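PDB 2PFX: uncharacterized peroxidase-related protein from Silicibacter sp., which is of unknown function but is probably an oxidoreductase of the AhpD-like carboxymuconolactone decarboxylase family, related to peroxidases. Local coordinates for residues S66-L71 / D120-V125; A96-S101 / L106-V111. One frame throughout, in Å; residues are numbered along the deposited sequence. Where two conformers were deposited one is given.

Contact 1: residues S66-L71 / D120-V125; sequences SQLSKL and DARQRV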
# COMPACT_ATOMS: atom_id res chain seq x y z
N SER A 66 1.76 -34.23 10.41
CA SER A 66 2.67 -33.19 10.04
C SER A 66 3.74 -33.08 11.11
O SER A 66 3.49 -33.41 12.27
CB SER A 66 1.92 -31.87 10.03
OG SER A 66 2.51 -30.87 9.22
N GLN A 67 4.93 -32.61 10.75
CA GLN A 67 5.91 -32.41 11.84
C GLN A 67 5.80 -31.02 12.42
O GLN A 67 6.46 -30.59 13.36
CB GLN A 67 7.32 -32.80 11.39
CG GLN A 67 7.51 -34.32 11.28
CD GLN A 67 8.00 -35.04 12.52
OE1 GLN A 67 8.66 -34.44 13.37
NE2 GLN A 67 7.64 -36.31 12.63
N LEU A 68 4.84 -30.26 11.93
CA LEU A 68 4.34 -29.03 12.53
C LEU A 68 3.40 -29.44 13.66
O LEU A 68 2.48 -30.23 13.43
CB LEU A 68 3.56 -28.17 11.55
CG LEU A 68 4.23 -27.70 10.27
CD1 LEU A 68 3.31 -26.72 9.53
CD2 LEU A 68 5.55 -27.03 10.58
N SER A 69 3.56 -28.94 14.87
CA SER A 69 2.59 -29.31 15.89
C SER A 69 1.19 -28.78 15.59
O SER A 69 1.03 -27.91 14.73
CB SER A 69 3.05 -28.78 17.25
OG SER A 69 3.10 -27.37 17.29
N LYS A 70 0.21 -29.31 16.32
CA LYS A 70 -1.12 -28.70 16.21
C LYS A 70 -1.08 -27.21 16.53
O LYS A 70 -1.66 -26.41 15.80
CB LYS A 70 -2.12 -29.43 17.12
CG LYS A 70 -2.48 -30.78 16.51
CD LYS A 70 -3.51 -31.54 17.31
CE LYS A 70 -3.04 -32.95 17.65
NZ LYS A 70 -2.74 -33.74 16.42
N LEU A 71 -0.39 -26.86 17.61
CA LEU A 71 -0.25 -25.48 18.08
C LEU A 71 0.39 -24.63 17.01
O LEU A 71 -0.08 -23.54 16.70
CB LEU A 71 0.56 -25.44 19.37
CG LEU A 71 1.02 -24.07 19.90
CD1 LEU A 71 -0.15 -23.12 20.07
CD2 LEU A 71 1.80 -24.27 21.19
N ASP A 120 11.08 -18.92 19.71
CA ASP A 120 12.34 -19.40 19.14
C ASP A 120 12.35 -19.10 17.64
O ASP A 120 11.32 -18.83 17.02
CB ASP A 120 12.54 -20.87 19.47
CG ASP A 120 11.58 -21.84 18.85
OD1 ASP A 120 10.94 -21.51 17.83
OD2 ASP A 120 11.47 -22.96 19.39
N ALA A 121 13.56 -19.14 17.05
CA ALA A 121 13.71 -18.74 15.66
C ALA A 121 12.90 -19.61 14.70
O ALA A 121 12.33 -19.11 13.72
CB ALA A 121 15.17 -18.76 15.23
N ARG A 122 12.85 -20.90 15.01
CA ARG A 122 12.07 -21.82 14.18
C ARG A 122 10.63 -21.33 14.04
O ARG A 122 10.12 -21.24 12.92
CB ARG A 122 12.10 -23.22 14.78
CG ARG A 122 11.11 -24.22 14.19
CD ARG A 122 10.76 -25.30 15.20
NE ARG A 122 9.57 -26.09 14.88
CZ ARG A 122 9.55 -27.09 14.00
NH1 ARG A 122 10.66 -27.43 13.36
NH2 ARG A 122 8.42 -27.76 13.76
N GLN A 123 10.00 -21.01 15.17
CA GLN A 123 8.60 -20.59 15.08
C GLN A 123 8.52 -19.21 14.47
O GLN A 123 7.60 -18.93 13.73
CB GLN A 123 7.95 -20.64 16.47
CG GLN A 123 7.77 -22.08 16.91
CD GLN A 123 6.99 -22.27 18.19
OE1 GLN A 123 6.91 -21.38 19.03
NE2 GLN A 123 6.45 -23.49 18.29
N ARG A 124 9.51 -18.37 14.80
CA ARG A 124 9.40 -17.02 14.23
C ARG A 124 9.55 -17.04 12.73
O ARG A 124 8.81 -16.34 12.02
CB ARG A 124 10.46 -16.12 14.87
CG ARG A 124 10.48 -14.73 14.27
CD ARG A 124 9.10 -14.02 14.27
NE ARG A 124 9.38 -12.69 13.67
CZ ARG A 124 9.56 -11.57 14.35
NH1 ARG A 124 9.50 -11.46 15.67
NH2 ARG A 124 9.82 -10.47 13.64
N VAL A 125 10.48 -17.81 12.15
CA VAL A 125 10.60 -17.75 10.69
C VAL A 125 9.41 -18.43 10.01
O VAL A 125 9.01 -18.05 8.91
CB VAL A 125 11.93 -18.33 10.20
CG1 VAL A 125 13.06 -17.53 10.87
CG2 VAL A 125 12.10 -19.82 10.46
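Arg-122 bridges the two segments, its guanidinium reaching from the first turn of helix 121-136 to the loop that leads into helix 70-84. Its CG lies anti to the backbone N (chi1 168°) and the chain runs extended from CG to NE, which carries the charged end over to that loop. The two backbones come no nearer than 9.8 Å, between the CA atoms of Leu-68 and Gln-123. The guanidinium arrives with one edge towards the Gln-67 backbone carbonyl: Arg-122 NH2 lies 3.5 Å from Gln-67 O, which sits near the guanidinium plane. Beside it, Leu-68 offers a methyl, CD2, at 4.3 Å from Arg-122 NH2, approaching obliquely. Phe-153, from a separate loop, touches both the leucine and the arginine. An acetate ion, probably from the crystallisation liquor, lies about 5 Å from the Arg-122 side chain. The firmer polar partner of Arg-122 is Glu-72, one residue beyond the first segment, which forms a salt bridge with NE and also accepts a hydrogen bond from NE2 of Gln-123. Both helix starts are capped. Asp-120, the N-cap of helix 121-136, receives the Gln-123 backbone N on OD1 at 2.9 Å, an almost straight bond (162° at the hydrogen) that meets the oxygen nearly along its C-O axis. Ser-69 is the N-cap of helix 70-84; its OG caps a backbone N just past the segment, while Glu-72 accepts from Ser-69 N in return, consistent with a capping box. With little apolar packing between the segments, 100 Å² buried in all, the chemistry implies an electrostatic link: Glu-72 spreads its carboxylate over Arg-122 NE, Gln-123 NE2 and Ser-69 N, which probably fixes the direction of the arginine.

Contact 2: residues A96-S101 / L106-V111; sequences AVRQLS and LGEMLV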
# COMPACT_ATOMS: atom_id res chain seq x y z
N ALA A 96 -7.94 -21.26 20.23
CA ALA A 96 -7.18 -22.49 20.01
C ALA A 96 -5.73 -22.33 20.45
O ALA A 96 -5.19 -23.23 21.11
CB ALA A 96 -7.25 -22.92 18.55
N VAL A 97 -5.09 -21.22 20.11
CA VAL A 97 -3.73 -20.97 20.59
C VAL A 97 -3.72 -20.83 22.10
O VAL A 97 -2.83 -21.36 22.79
CB VAL A 97 -3.14 -19.74 19.88
CG1 VAL A 97 -1.83 -19.28 20.51
CG2 VAL A 97 -2.91 -20.09 18.42
N ARG A 98 -4.70 -20.14 22.70
CA ARG A 98 -4.68 -20.00 24.16
C ARG A 98 -4.81 -21.39 24.80
O ARG A 98 -4.14 -21.69 25.79
CB ARG A 98 -5.78 -19.07 24.67
CG ARG A 98 -5.77 -17.64 24.15
CD ARG A 98 -6.68 -16.79 24.99
NE ARG A 98 -8.09 -17.14 24.91
CZ ARG A 98 -8.89 -16.76 23.93
NH1 ARG A 98 -8.44 -16.04 22.92
NH2 ARG A 98 -10.17 -17.11 23.93
N GLN A 99 -5.69 -22.22 24.24
CA GLN A 99 -5.91 -23.57 24.71
C GLN A 99 -4.66 -24.44 24.61
O GLN A 99 -4.19 -25.04 25.57
CB GLN A 99 -7.04 -24.23 23.92
CG GLN A 99 -7.34 -25.65 24.38
CD GLN A 99 -8.33 -26.35 23.46
OE1 GLN A 99 -8.65 -25.88 22.38
NE2 GLN A 99 -8.82 -27.51 23.91
N LEU A 100 -4.12 -24.57 23.41
CA LEU A 100 -3.07 -25.53 23.14
C LEU A 100 -1.74 -25.14 23.76
O LEU A 100 -0.90 -26.02 23.97
CB LEU A 100 -2.89 -25.71 21.62
CG LEU A 100 -4.04 -26.37 20.88
CD1 LEU A 100 -3.76 -26.41 19.38
CD2 LEU A 100 -4.29 -27.78 21.41
N SER A 101 -1.55 -23.86 24.04
CA SER A 101 -0.27 -23.43 24.61
C SER A 101 -0.36 -23.26 26.13
O SER A 101 0.66 -23.21 26.83
CB SER A 101 0.18 -22.13 23.94
OG SER A 101 -0.73 -21.07 24.15
N LEU A 106 0.16 -15.52 24.81
CA LEU A 106 0.64 -15.85 23.47
C LEU A 106 -0.48 -15.66 22.44
O LEU A 106 -0.24 -15.11 21.37
CB LEU A 106 1.14 -17.29 23.38
CG LEU A 106 1.62 -17.77 22.01
CD1 LEU A 106 2.86 -17.00 21.62
CD2 LEU A 106 1.84 -19.28 22.01
N GLY A 107 -1.69 -16.10 22.79
CA GLY A 107 -2.80 -15.86 21.85
C GLY A 107 -3.00 -14.40 21.54
O GLY A 107 -3.27 -14.05 20.39
N GLU A 108 -2.84 -13.56 22.58
CA GLU A 108 -3.10 -12.14 22.36
C GLU A 108 -2.04 -11.52 21.48
O GLU A 108 -2.29 -10.71 20.59
CB GLU A 108 -3.21 -11.43 23.71
CG GLU A 108 -4.37 -11.95 24.54
CD GLU A 108 -5.69 -11.57 23.90
OE1 GLU A 108 -5.99 -10.36 23.98
OE2 GLU A 108 -6.41 -12.43 23.35
N MSE A 109 -0.81 -11.92 21.76
CA MSE A 109 0.32 -11.45 20.98
C MSE A 109 0.15 -11.79 19.51
O MSE A 109 0.41 -10.95 18.67
CB MSE A 109 1.64 -12.04 21.51
CG MSE A 109 2.09 -11.44 22.83
SE MSE A 109 3.54 -12.53 23.55
CE MSE A 109 4.30 -11.06 24.53
N LEU A 110 -0.28 -13.00 19.18
CA LEU A 110 -0.38 -13.40 17.78
C LEU A 110 -1.56 -12.69 17.11
O LEU A 110 -1.52 -12.36 15.94
CB LEU A 110 -0.51 -14.91 17.65
CG LEU A 110 0.63 -15.76 18.22
CD1 LEU A 110 0.53 -17.22 17.81
CD2 LEU A 110 2.00 -15.26 17.79
N VAL A 111 -2.59 -12.45 17.93
CA VAL A 111 -3.77 -11.77 17.39
C VAL A 111 -3.43 -10.33 17.03
O VAL A 111 -3.86 -9.78 16.00
CB VAL A 111 -4.92 -11.84 18.41
CG1 VAL A 111 -5.97 -10.78 18.13
CG2 VAL A 111 -5.54 -13.22 18.38
O HOH W 1 -6.03 -14.65 22.21
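Val-97 presses its CG1 methyl onto the backbone of Gly-107, 3.8 Å from the glycine CA, where helices 87-101 and 104-112 pack as a hairpin with their segment axes 8.6 Å apart at 145°. Chi1 of Val-97 (170°) sets CG1 opposite the backbone N, from where this methyl also meets Leu-106 CD2 and Leu-110 CD1. The absence of a side chain at Gly-107 makes room for Arg-98 CG, which lies 4.2 Å from Gly-107 CA; a beta carbon would run into it. Leu-106 CD2 also rests against the CB and OG of Ser-101, 3.8 Å from OG. That hydroxyl turns back on its own helix and donates to Val-97 O, which takes Ser-101 N from the opposite face of its plane. Replacing Ser-101 with alanine is likely to leave Val-97 O with the backbone donor alone and to open a small gap beside Leu-106 CD2. A bend at chi3 in Arg-98 and one at chi2 in Glu-108 bring the two side chains past each other at a slant, the guanidinium and carboxylate planes 67° apart. Instead of a direct salt bridge, a water in the guanidinium plane accepts from Arg-98 NH1 at 2.9 Å and donates to Glu-108 OE2. Stronger partners come from the C terminus: Gln-189 O for Arg-98 NH2, Arg-191 for Glu-108. The apolar hairpin interior thus gives way to a charged side where both helices grip the chain's end.

From the N terminus, the chain reaches 66-71 first, at the start of helix 70-84, then runs through helix 87-101 and turns back within a few residues into helix 104-112. Contact 2 closes this short helical hairpin. After helix 104-112 the chain enters helix 121-136, whose first turn returns to 66-71, so contact 1 closes the larger, mostly helical loop with contact 2 nested inside it. The two centres are about 14 Å apart, yet the contacts touch: Leu-71 CD2 packs 3.8 Å from Ser-101 CB, and Leu-100 CD1 lies against the backbone of Lys-70 and Leu-71. The start of helix 70-84 thereby meets both the hairpin and helix 121-136.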